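Uroporphyrinogen-III C-methyltransferase (Pseudomonas denitrificans, PDB 1S4D) methylates uroporphyrinogen III twice, at C-2 and C-7, using S-adenosyl-L-methionine, to give precorrin-2 on the route to cobalamin and siroheme. Local coordinates at residues P27-L32 with P127-G132; L83-L88 with G110-T115; P142-H145 with A151-F154; A208-C211 with Q217-V220. One frame throughout, in Å; residues are numbered along the deposited sequence.

Interaction 1. Residues P27-L32 with P127-G132; sequences PGLLTL and PGITAG. With SAH (S-adenosyl-L-homocysteine), chain Q.
Leu29 and Ile129 bring the backbones of 27-32 and 127-132 to 6.7 Å between their CA atoms, and two waters bridge the space between the segments. One accepts from Ile129 N at 2.7 Å and donates to the carbonyl of Leu29; the other takes the proton of Thr31 OG1 and donates to Pro127 O at 2.7 Å. The direct contacts are van der Waals only: Ile129 crosses Leu29 at about a right angle, its CG1 4.1 Å from Leu29 CG. The chi1 of Ile129 (-57°) sets CG1 beside its own backbone N, which places it against both the Leu29 carbonyl oxygen and the Leu29 side chain. Thr31 turns its methyl CG2 to Pro127 O, while its OG1 also caps Ala34 N at the start of helix 32-40. This is the junction of the two domains of a tetrapyrrole methylase, where the 127-132 loop leaves the parallel sheet and enters helix 131-137. The start of that helix receives the S-adenosyl-L-homocysteine carboxylate: Thr130 OG1 donates to SAH O at 2.6 Å, and Ala131 N to SAH OXT at 3.1 Å, with a nearly straight N-H...O angle of 170°. The helix N-terminus would be expected to favour the carboxylate's negative charge. Thr130 OG1 is also bonded to Tyr183 OH. Gly28, Leu30 and Leu32 make backbone hydrogen bonds to the second subunit, and Gly128 of that subunit packs on Ile129.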
loop_
_atom_site.group_PDB
_atom_site.type_symbol
_atom_site.label_atom_id
_atom_site.label_comp_id
_atom_site.label_asym_id
_atom_site.label_seq_id
_atom_site.Cartn_x
_atom_site.Cartn_y
_atom_site.Cartn_z
ATOM N N PRO B 27 -4.795 13.861 -5.990
ATOM C CA PRO B 27 -5.621 14.185 -4.807
ATOM C C PRO B 27 -6.814 13.240 -4.627
ATOM O O PRO B 27 -7.266 13.114 -3.502
ATOM C CB PRO B 27 -6.131 15.604 -5.079
ATOM C CG PRO B 27 -5.303 16.107 -6.178
ATOM C CD PRO B 27 -4.806 14.944 -6.990
ATOM N N GLY B 28 -7.301 12.587 -5.684
ATOM C CA GLY B 28 -8.373 11.609 -5.547
ATOM C C GLY B 28 -8.048 10.386 -4.694
ATOM O O GLY B 28 -8.962 9.661 -4.295
ATOM N N LEU B 29 -6.754 10.167 -4.424
ATOM C CA LEU B 29 -6.234 8.983 -3.734
ATOM C C LEU B 29 -6.061 9.252 -2.251
ATOM O O LEU B 29 -5.690 8.358 -1.496
ATOM C CB LEU B 29 -4.869 8.596 -4.304
ATOM C CG LEU B 29 -4.694 7.575 -5.434
ATOM C CD1 LEU B 29 -5.992 7.204 -6.116
ATOM C CD2 LEU B 29 -3.695 8.056 -6.442
ATOM N N LEU B 30 -6.289 10.494 -1.831
ATOM C CA LEU B 30 -6.463 10.779 -0.416
ATOM C C LEU B 30 -7.566 9.870 0.130
ATOM O O LEU B 30 -8.527 9.567 -0.592
ATOM C CB LEU B 30 -6.899 12.227 -0.257
ATOM C CG LEU B 30 -5.919 13.355 0.055
ATOM C CD1 LEU B 30 -4.458 12.930 -0.063
ATOM C CD2 LEU B 30 -6.223 14.570 -0.796
ATOM N N THR B 31 -7.440 9.418 1.373
ATOM C CA THR B 31 -8.530 8.697 2.041
ATOM C C THR B 31 -9.467 9.695 2.685
ATOM O O THR B 31 -9.055 10.814 2.953
ATOM C CB THR B 31 -7.999 7.811 3.174
ATOM O OG1 THR B 31 -7.296 8.625 4.138
ATOM C CG2 THR B 31 -6.968 6.774 2.665
ATOM N N LEU B 32 -10.708 9.287 2.975
ATOM C CA LEU B 32 -11.673 10.144 3.688
ATOM C C LEU B 32 -11.040 10.738 4.972
ATOM O O LEU B 32 -11.102 11.958 5.210
ATOM C CB LEU B 32 -12.956 9.374 4.001
ATOM C CG LEU B 32 -14.053 9.254 2.915
ATOM C CD1 LEU B 32 -13.500 9.252 1.501
ATOM C CD2 LEU B 32 -15.001 8.035 3.092
ATOM N N PRO B 127 -3.152 5.454 7.095
ATOM C CA PRO B 127 -2.654 4.848 5.864
ATOM C C PRO B 127 -2.878 5.672 4.624
ATOM O O PRO B 127 -3.851 6.400 4.537
ATOM C CB PRO B 127 -3.497 3.594 5.786
ATOM C CG PRO B 127 -3.516 3.176 7.195
ATOM C CD PRO B 127 -3.808 4.453 7.955
ATOM N N GLY B 128 -1.968 5.557 3.669
ATOM C CA GLY B 128 -2.147 6.142 2.353
ATOM C C GLY B 128 -1.784 5.184 1.231
ATOM O O GLY B 128 -1.204 4.137 1.471
ATOM N N ILE B 129 -2.135 5.531 0.001
ATOM C CA ILE B 129 -1.744 4.744 -1.146
ATOM C C ILE B 129 -0.231 4.856 -1.357
ATOM O O ILE B 129 0.345 5.965 -1.355
ATOM C CB ILE B 129 -2.455 5.244 -2.382
ATOM C CG1 ILE B 129 -3.975 5.205 -2.203
ATOM C CG2 ILE B 129 -1.965 4.470 -3.596
ATOM C CD1 ILE B 129 -4.592 3.797 -1.972
ATOM N N THR B 130 0.428 3.706 -1.529
ATOM C CA THR B 130 1.889 3.694 -1.700
ATOM C C THR B 130 2.315 3.705 -3.174
ATOM O O THR B 130 1.664 3.116 -4.048
ATOM C CB THR B 130 2.547 2.519 -0.870
ATOM O OG1 THR B 130 3.977 2.679 -0.851
ATOM C CG2 THR B 130 2.376 1.171 -1.540
ATOM N N ALA B 131 3.424 4.357 -3.454
ATOM C CA ALA B 131 3.857 4.485 -4.844
ATOM C C ALA B 131 4.040 3.099 -5.498
ATOM O O ALA B 131 3.650 2.913 -6.654
ATOM C CB ALA B 131 5.119 5.323 -4.947
ATOM N N GLY B 132 4.604 2.141 -4.745
ATOM C CA GLY B 132 4.845 0.799 -5.240
ATOM C C GLY B 132 3.618 -0.053 -5.537
ATOM O O GLY B 132 3.743 -1.070 -6.222
HETATM N N SAH Q . 6.146 6.459 1.998
HETATM C CA SAH Q . 6.308 6.651 0.567
HETATM C CB SAH Q . 7.767 6.477 0.183
HETATM C CG SAH Q . 8.613 7.718 0.395
HETATM S SD SAH Q . 10.406 7.475 0.296
HETATM C C SAH Q . 5.372 5.732 -0.226
HETATM O O SAH Q . 4.621 4.931 0.329
HETATM O OXT SAH Q . 5.297 5.749 -1.451
HETATM C "C5'" SAH Q . 10.441 8.267 -1.347
HETATM C "C4'" SAH Q . 10.424 7.349 -2.576
HETATM O "O4'" SAH Q . 9.115 6.929 -2.899
HETATM C "C3'" SAH Q . 10.899 7.968 -3.888
HETATM O "O3'" SAH Q . 12.286 8.124 -4.016
HETATM C "C2'" SAH Q . 10.298 7.053 -4.941
HETATM O "O2'" SAH Q . 10.999 5.840 -5.119
HETATM C "C1'" SAH Q . 8.962 6.731 -4.293
HETATM N N9 SAH Q . 7.847 7.576 -4.777
HETATM C C8 SAH Q . 7.115 8.403 -3.988
HETATM N N7 SAH Q . 6.184 9.002 -4.733
HETATM C C5 SAH Q . 6.296 8.588 -5.999
HETATM C C6 SAH Q . 5.575 8.894 -7.156
HETATM N N6 SAH Q . 4.561 9.738 -7.120
HETATM N N1 SAH Q . 5.928 8.295 -8.349
HETATM C C2 SAH Q . 6.972 7.396 -8.373
HETATM N N3 SAH Q . 7.682 7.094 -7.223
HETATM C C4 SAH Q . 7.348 7.678 -6.047
HETATM O O HOH W 1 -3.649 7.759 0.076
HETATM O O HOH W 2 -4.501 8.680 3.167
#

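Interaction 2. Residues L83-L88 with G110-T115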
loop_
_atom_site.group_PDB
_atom_site.type_symbol
_atom_site.label_atom_id
_atom_site.label_comp_id
_atom_site.label_asym_id
_atom_site.label_seq_id
_atom_site.Cartn_x
_atom_site.Cartn_y
_atom_site.Cartn_z
ATOM N N LEU B 83 10.862 16.535 16.520
ATOM C CA LEU B 83 10.807 17.419 17.665
ATOM C C LEU B 83 9.832 18.578 17.406
ATOM O O LEU B 83 9.119 19.001 18.335
ATOM C CB LEU B 83 12.215 17.896 18.078
ATOM C CG LEU B 83 13.083 16.851 18.831
ATOM C CD1 LEU B 83 14.469 17.347 19.222
ATOM C CD2 LEU B 83 12.386 16.267 20.044
ATOM N N ARG B 84 9.771 19.044 16.151
ATOM C CA ARG B 84 8.943 20.188 15.766
ATOM C C ARG B 84 7.472 19.799 15.886
ATOM O O ARG B 84 6.655 20.601 16.369
ATOM C CB ARG B 84 9.322 20.739 14.364
ATOM C CG ARG B 84 8.192 21.399 13.539
ATOM C CD ARG B 84 8.281 22.931 13.275
ATOM N NE ARG B 84 7.940 23.733 14.446
ATOM C CZ ARG B 84 7.190 24.853 14.464
ATOM N NH1 ARG B 84 6.987 25.469 15.617
ATOM N NH2 ARG B 84 6.628 25.371 13.383
ATOM N N LEU B 85 7.148 18.563 15.480
ATOM C CA LEU B 85 5.816 17.995 15.685
ATOM C C LEU B 85 5.432 18.007 17.162
ATOM O O LEU B 85 4.326 18.401 17.523
ATOM C CB LEU B 85 5.726 16.572 15.129
ATOM C CG LEU B 85 5.875 16.408 13.603
ATOM C CD1 LEU B 85 5.641 14.945 13.178
ATOM C CD2 LEU B 85 5.010 17.406 12.802
ATOM N N VAL B 86 6.363 17.601 18.011
ATOM C CA VAL B 86 6.158 17.629 19.442
ATOM C C VAL B 86 5.940 19.074 19.918
ATOM O O VAL B 86 5.097 19.321 20.775
ATOM C CB VAL B 86 7.332 16.928 20.187
ATOM C CG1 VAL B 86 7.287 17.182 21.712
ATOM C CG2 VAL B 86 7.324 15.431 19.886
ATOM N N GLU B 87 6.677 20.026 19.347
ATOM C CA GLU B 87 6.578 21.406 19.812
ATOM C C GLU B 87 5.199 21.989 19.463
ATOM O O GLU B 87 4.554 22.634 20.296
ATOM C CB GLU B 87 7.752 22.246 19.291
ATOM C CG GLU B 87 7.553 23.748 19.316
ATOM C CD GLU B 87 8.668 24.492 18.594
ATOM O OE1 GLU B 87 9.598 24.953 19.285
ATOM O OE2 GLU B 87 8.639 24.621 17.349
ATOM N N LEU B 88 4.750 21.710 18.241
ATOM C CA LEU B 88 3.427 22.095 17.752
ATOM C C LEU B 88 2.286 21.512 18.570
ATOM O O LEU B 88 1.317 22.213 18.877
ATOM C CB LEU B 88 3.286 21.681 16.287
ATOM C CG LEU B 88 4.192 22.499 15.357
ATOM C CD1 LEU B 88 4.377 21.771 14.031
ATOM C CD2 LEU B 88 3.662 23.934 15.157
ATOM N N GLY B 110 7.386 5.370 11.523
ATOM C CA GLY B 110 7.738 4.722 12.777
ATOM C C GLY B 110 8.610 5.578 13.679
ATOM O O GLY B 110 8.279 5.751 14.854
ATOM N N GLU B 111 9.696 6.131 13.138
ATOM C CA GLU B 111 10.574 7.017 13.905
ATOM C C GLU B 111 9.788 8.185 14.481
ATOM O O GLU B 111 9.894 8.477 15.681
ATOM C CB GLU B 111 11.720 7.559 13.055
ATOM C CG GLU B 111 12.739 6.505 12.701
ATOM C CD GLU B 111 13.828 7.017 11.775
ATOM O OE1 GLU B 111 13.791 6.686 10.562
ATOM O OE2 GLU B 111 14.727 7.749 12.277
ATOM N N GLU B 112 9.000 8.849 13.625
ATOM C CA GLU B 112 8.223 9.998 14.072
ATOM C C GLU B 112 7.312 9.602 15.238
ATOM O O GLU B 112 7.402 10.217 16.308
ATOM C CB GLU B 112 7.440 10.615 12.927
ATOM C CG GLU B 112 8.362 11.230 11.900
ATOM C CD GLU B 112 7.666 11.913 10.745
ATOM O OE1 GLU B 112 6.691 11.359 10.169
ATOM O OE2 GLU B 112 8.147 13.001 10.400
ATOM N N ALA B 113 6.488 8.564 15.048
ATOM C CA ALA B 113 5.574 8.102 16.079
ATOM C C ALA B 113 6.342 7.787 17.358
ATOM O O ALA B 113 5.914 8.139 18.454
ATOM C CB ALA B 113 4.789 6.869 15.592
ATOM N N LEU B 114 7.495 7.144 17.203
ATOM C CA LEU B 114 8.323 6.773 18.347
ATOM C C LEU B 114 8.741 8.014 19.118
ATOM O O LEU B 114 8.690 8.036 20.349
ATOM C CB LEU B 114 9.547 6.010 17.879
ATOM C CG LEU B 114 9.880 4.606 18.383
ATOM C CD1 LEU B 114 8.667 3.735 18.734
ATOM C CD2 LEU B 114 10.797 3.919 17.343
ATOM N N THR B 115 9.125 9.059 18.393
ATOM C CA THR B 115 9.445 10.330 19.012
ATOM C C THR B 115 8.212 10.907 19.700
ATOM O O THR B 115 8.296 11.355 20.849
ATOM C CB THR B 115 10.013 11.309 17.972
ATOM O OG1 THR B 115 11.198 10.747 17.394
ATOM C CG2 THR B 115 10.520 12.573 18.640
#
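Glu112 begins the contact from the 110-115 side, one helical turn before Thr115 completes it. Its chain runs out extended past CG, bringing OE2 to 4.2 Å from the Leu85 methyl CD1. The carboxylate is held from beyond the pair of segments: Arg97 NH1 and Gln78 NE2 reach OE2, and Lys99 NZ forms a salt bridge to OE1. This buried acid thus meets Leu85 through mere van der Waals contact while its charge is probably balanced by the two basic residues of strand 94-99. The segments belong to helices 78-90 and 109-118, which come at successive crossovers of the parallel sheet: the first links strand 63-66 to strand 94-99, the second carries the chain on to strand 123-126. Their short axes pass 9.8 Å apart at a crossing angle of -43°, both running in broadly the same direction. Leu85 turns to the sheet as well, lying on Val45 and Val95. At Thr115 the methyl and the backbone carbonyl share the contact. Thr115 CG2 reaches towards the other helix, 4.4 Å from Leu83 CD2 and 4.5 Å from Val86 CG2. Leu83 starts away from the partner helix, and its branch end bends back to make this approach. Val86 CG2 also comes within 4.3 Å of Thr115 O, and both Leu83 and Val86 rest on His119, just beyond the end of helix 109-118.

Interaction 3. Residues P142-H145 with A151-F154; sequences PVTH and AVTF
Val143 and Val152 face each other through their methyl groups, Val143 CG2 lying 4.2 Å from Val152 CG1. The same CG2 methyl of Val143 serves a second partner, touching Phe154 CZ at 4.2 Å, with CE2 of that ring about as near. The methyl thus meets both strand side chains at once, at the place where they touch each other, and the Phe154 side chain crosses that of Val143 at about a right angle. Phe154 leaves its backbone across the line to the loop, but chi1 of -76° puts CG beside the backbone N and lets the ring swing back obliquely over the strand, its CZ end towards Val143. Val152 CG1 lies in the plane of that ring, at its edge, so the two strand residues on this face pack together as well as against the loop. Val152 straddles the carbonyl oxygen of Val143, with CG1 and CG2 each 3.5 Å from Val143 O; Val152 CG2 also comes to 3.6 Å from Thr144 OG1, the Thr144 and Val152 side chains crossing at about a right angle. The segments meet by van der Waals contact, methyl to methyl, methyl to ring and methyl to oxygen, and the CA atoms of Thr144 and Val152 stay 6.9 Å apart, too far for strand pairing. Val181 of strand 179-183 and Leu136 and Ile133 of helix 131-137 enclose the cluster further. Strand 151-156 is an edge strand of its sheet within the chain, yet it pairs antiparallel with a strand of the second subunit, and Phe154 meets Phe154 of that subunit edge-to-face: a sheet continued across the homodimer interface, with the 142-145 loop packed beside its joining strand.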
loop_
_atom_site.group_PDB
_atom_site.type_symbol
_atom_site.label_atom_id
_atom_site.label_comp_id
_atom_site.label_asym_id
_atom_site.label_seq_id
_atom_site.Cartn_x
_atom_site.Cartn_y
_atom_site.Cartn_z
ATOM N N PRO B 142 0.163 -4.237 -12.458
ATOM C CA PRO B 142 -0.241 -4.809 -11.173
ATOM C C PRO B 142 0.974 -5.443 -10.518
ATOM O O PRO B 142 1.813 -6.052 -11.164
ATOM C CB PRO B 142 -1.284 -5.872 -11.546
ATOM C CG PRO B 142 -1.429 -5.812 -13.024
ATOM C CD PRO B 142 -0.254 -5.075 -13.595
ATOM N N VAL B 143 1.047 -5.279 -9.221
ATOM C CA VAL B 143 2.161 -5.706 -8.415
ATOM C C VAL B 143 2.089 -7.238 -8.145
ATOM O O VAL B 143 3.046 -7.881 -7.719
ATOM C CB VAL B 143 2.125 -4.789 -7.164
ATOM C CG1 VAL B 143 1.531 -5.459 -5.934
ATOM C CG2 VAL B 143 3.452 -4.125 -6.941
ATOM N N THR B 144 0.945 -7.815 -8.486
ATOM C CA THR B 144 0.612 -9.200 -8.209
ATOM C C THR B 144 -0.267 -9.686 -9.354
ATOM O O THR B 144 -1.130 -8.946 -9.841
ATOM C CB THR B 144 -0.144 -9.230 -6.867
ATOM O OG1 THR B 144 0.711 -9.758 -5.841
ATOM C CG2 THR B 144 -1.330 -10.163 -6.890
ATOM N N HIS B 145 -0.060 -10.916 -9.791
ATOM C CA HIS B 145 -0.882 -11.488 -10.842
ATOM C C HIS B 145 -0.625 -13.004 -10.886
ATOM O O HIS B 145 0.500 -13.432 -11.141
ATOM C CB HIS B 145 -0.560 -10.800 -12.171
ATOM C CG HIS B 145 -1.529 -11.104 -13.265
ATOM N ND1 HIS B 145 -1.247 -11.995 -14.274
ATOM C CD2 HIS B 145 -2.778 -10.646 -13.504
ATOM C CE1 HIS B 145 -2.281 -12.073 -15.090
ATOM N NE2 HIS B 145 -3.225 -11.266 -14.643
ATOM N N ALA B 151 4.340 -13.932 -4.713
ATOM C CA ALA B 151 5.077 -13.105 -3.773
ATOM C C ALA B 151 5.581 -11.812 -4.453
ATOM O O ALA B 151 5.893 -11.824 -5.647
ATOM C CB ALA B 151 6.222 -13.901 -3.199
ATOM N N VAL B 152 5.602 -10.698 -3.712
ATOM C CA VAL B 152 6.242 -9.457 -4.150
ATOM C C VAL B 152 7.169 -8.966 -3.048
ATOM O O VAL B 152 6.780 -8.957 -1.870
ATOM C CB VAL B 152 5.276 -8.276 -4.308
ATOM C CG1 VAL B 152 5.669 -7.393 -5.454
ATOM C CG2 VAL B 152 3.860 -8.704 -4.393
ATOM N N THR B 153 8.360 -8.500 -3.450
ATOM C CA THR B 153 9.307 -7.837 -2.554
ATOM C C THR B 153 9.427 -6.338 -2.803
ATOM O O THR B 153 9.702 -5.919 -3.926
ATOM C CB THR B 153 10.670 -8.469 -2.723
ATOM O OG1 THR B 153 10.624 -9.807 -2.236
ATOM C CG2 THR B 153 11.672 -7.828 -1.812
ATOM N N PHE B 154 9.264 -5.531 -1.749
ATOM C CA PHE B 154 9.484 -4.089 -1.856
ATOM C C PHE B 154 10.849 -3.799 -1.249
ATOM O O PHE B 154 11.205 -4.439 -0.264
ATOM C CB PHE B 154 8.411 -3.338 -1.083
ATOM C CG PHE B 154 7.073 -3.288 -1.758
ATOM C CD1 PHE B 154 6.214 -2.245 -1.516
ATOM C CD2 PHE B 154 6.649 -4.290 -2.614
ATOM C CE1 PHE B 154 4.955 -2.216 -2.137
ATOM C CE2 PHE B 154 5.399 -4.262 -3.235
ATOM C CZ PHE B 154 4.568 -3.251 -3.015
#

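Interaction 4. Residues A208-C211 with Q217-V220; sequences AFVC and QQAV
Phe209 meets the second strand through its carbonyl oxygen, which receives a CA-H...O contact from Val220 CA at 3.2 Å and also lies 3.5 Å from Val220 CG1. Its ring leads away from 217-220, towards Ala228 and Val232 of helix 225-235. Val210 follows as a non-hydrogen-bonded antiparallel pair with Val220. The two valines lie side by side and point the same way. Val210 has CG1 anti to its backbone N (chi1 -171°), and this methyl meets Val220 CG2, the branch beside Val220's own N, at 4.2 Å. Gln218 adds its CG to this face near Val210 CG1. Cys211 closes the ladder with a hydrogen-bonded pair on Ala219: Cys211 N donates to Ala219 O at 2.8 Å, nearly in line with the carbonyl, and Ala219 N returns the bond to Cys211 O at 3.1 Å. The thiol and the alanine methyl share the other face. Together the strands form a beta hairpin at the margin of the mixed sheet. Strand 206-211 is bonded on its other side to strand 241-245, through Val244 and Ile242, while Cys211 packs on Ala241 and Val210 touches the bound S-adenosyl-L-homocysteine.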
loop_
_atom_site.group_PDB
_atom_site.type_symbol
_atom_site.label_atom_id
_atom_site.label_comp_id
_atom_site.label_asym_id
_atom_site.label_seq_id
_atom_site.Cartn_x
_atom_site.Cartn_y
_atom_site.Cartn_z
ATOM N N ALA B 208 10.452 -1.764 -15.554
ATOM C CA ALA B 208 9.830 -0.475 -15.870
ATOM C C ALA B 208 10.217 0.535 -14.806
ATOM O O ALA B 208 10.400 0.174 -13.645
ATOM C CB ALA B 208 8.319 -0.591 -15.969
ATOM N N PHE B 209 10.372 1.791 -15.223
ATOM C CA PHE B 209 10.599 2.911 -14.323
ATOM C C PHE B 209 9.331 3.710 -14.424
ATOM O O PHE B 209 8.855 3.984 -15.540
ATOM C CB PHE B 209 11.771 3.786 -14.814
ATOM C CG PHE B 209 13.129 3.191 -14.569
ATOM C CD1 PHE B 209 13.926 3.666 -13.539
ATOM C CD2 PHE B 209 13.609 2.153 -15.380
ATOM C CE1 PHE B 209 15.174 3.108 -13.291
ATOM C CE2 PHE B 209 14.861 1.580 -15.150
ATOM C CZ PHE B 209 15.652 2.057 -14.103
ATOM N N VAL B 210 8.767 4.081 -13.280
ATOM C CA VAL B 210 7.595 4.943 -13.273
ATOM C C VAL B 210 7.916 6.187 -12.448
ATOM O O VAL B 210 8.050 6.123 -11.218
ATOM C CB VAL B 210 6.319 4.204 -12.758
ATOM C CG1 VAL B 210 5.077 5.055 -12.971
ATOM C CG2 VAL B 210 6.136 2.833 -13.448
ATOM N N CYS B 211 8.053 7.313 -13.139
ATOM C CA CYS B 211 8.386 8.578 -12.498
ATOM C C CYS B 211 7.163 9.418 -12.280
ATOM O O CYS B 211 6.339 9.591 -13.197
ATOM C CB CYS B 211 9.391 9.370 -13.334
ATOM S SG CYS B 211 10.929 8.450 -13.600
ATOM N N GLN B 217 2.515 14.636 -14.693
ATOM C CA GLN B 217 3.892 14.475 -15.171
ATOM C C GLN B 217 4.362 13.028 -15.277
ATOM O O GLN B 217 5.531 12.794 -15.530
ATOM C CB GLN B 217 4.868 15.234 -14.261
ATOM C CG GLN B 217 4.619 16.730 -14.189
ATOM C CD GLN B 217 3.456 17.073 -13.285
ATOM O OE1 GLN B 217 3.288 16.458 -12.230
ATOM N NE2 GLN B 217 2.634 18.035 -13.705
ATOM N N GLN B 218 3.491 12.052 -15.072
ATOM C CA GLN B 218 3.909 10.655 -15.112
ATOM C C GLN B 218 4.611 10.286 -16.415
ATOM O O GLN B 218 4.178 10.663 -17.514
ATOM C CB GLN B 218 2.718 9.734 -14.904
ATOM C CG GLN B 218 3.039 8.252 -14.922
ATOM C CD GLN B 218 1.833 7.438 -14.563
ATOM O OE1 GLN B 218 1.432 6.545 -15.306
ATOM N NE2 GLN B 218 1.234 7.747 -13.422
ATOM N N ALA B 219 5.705 9.552 -16.261
ATOM C CA ALA B 219 6.516 9.083 -17.363
ATOM C C ALA B 219 6.986 7.678 -17.040
ATOM O O ALA B 219 7.330 7.380 -15.888
ATOM C CB ALA B 219 7.698 10.016 -17.588
ATOM N N VAL B 220 6.968 6.818 -18.056
ATOM C CA VAL B 220 7.278 5.413 -17.888
ATOM C C VAL B 220 8.294 5.018 -18.930
ATOM O O VAL B 220 8.159 5.378 -20.078
ATOM C CB VAL B 220 6.042 4.500 -18.077
ATOM C CG1 VAL B 220 6.422 3.041 -17.881
ATOM C CG2 VAL B 220 4.954 4.856 -17.127
#

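How the interactions relate
Interactions 1, 2 and 3 are buried and lie against the second subunit, whereas interaction 4 is partly exposed and untouched by it. Interaction 2 stays with helices flanking the parallel sheet, and interactions 3 and 4 lie at opposite margins of the mixed sheet as counted within one chain. Interaction 1 joins the two regions and directly touches interaction 3, Thr130 and Gly132 packing against Phe154 and Val143. Chemistry follows place: waters and a bound carboxylate in interaction 1, a carboxylate salt-bridged to the sheet in interaction 2, methyl and ring packing in interaction 3, backbone pairing in interaction 4. Interactions 1 and 4 both supply residues to the S-adenosyl-L-homocysteine pocket.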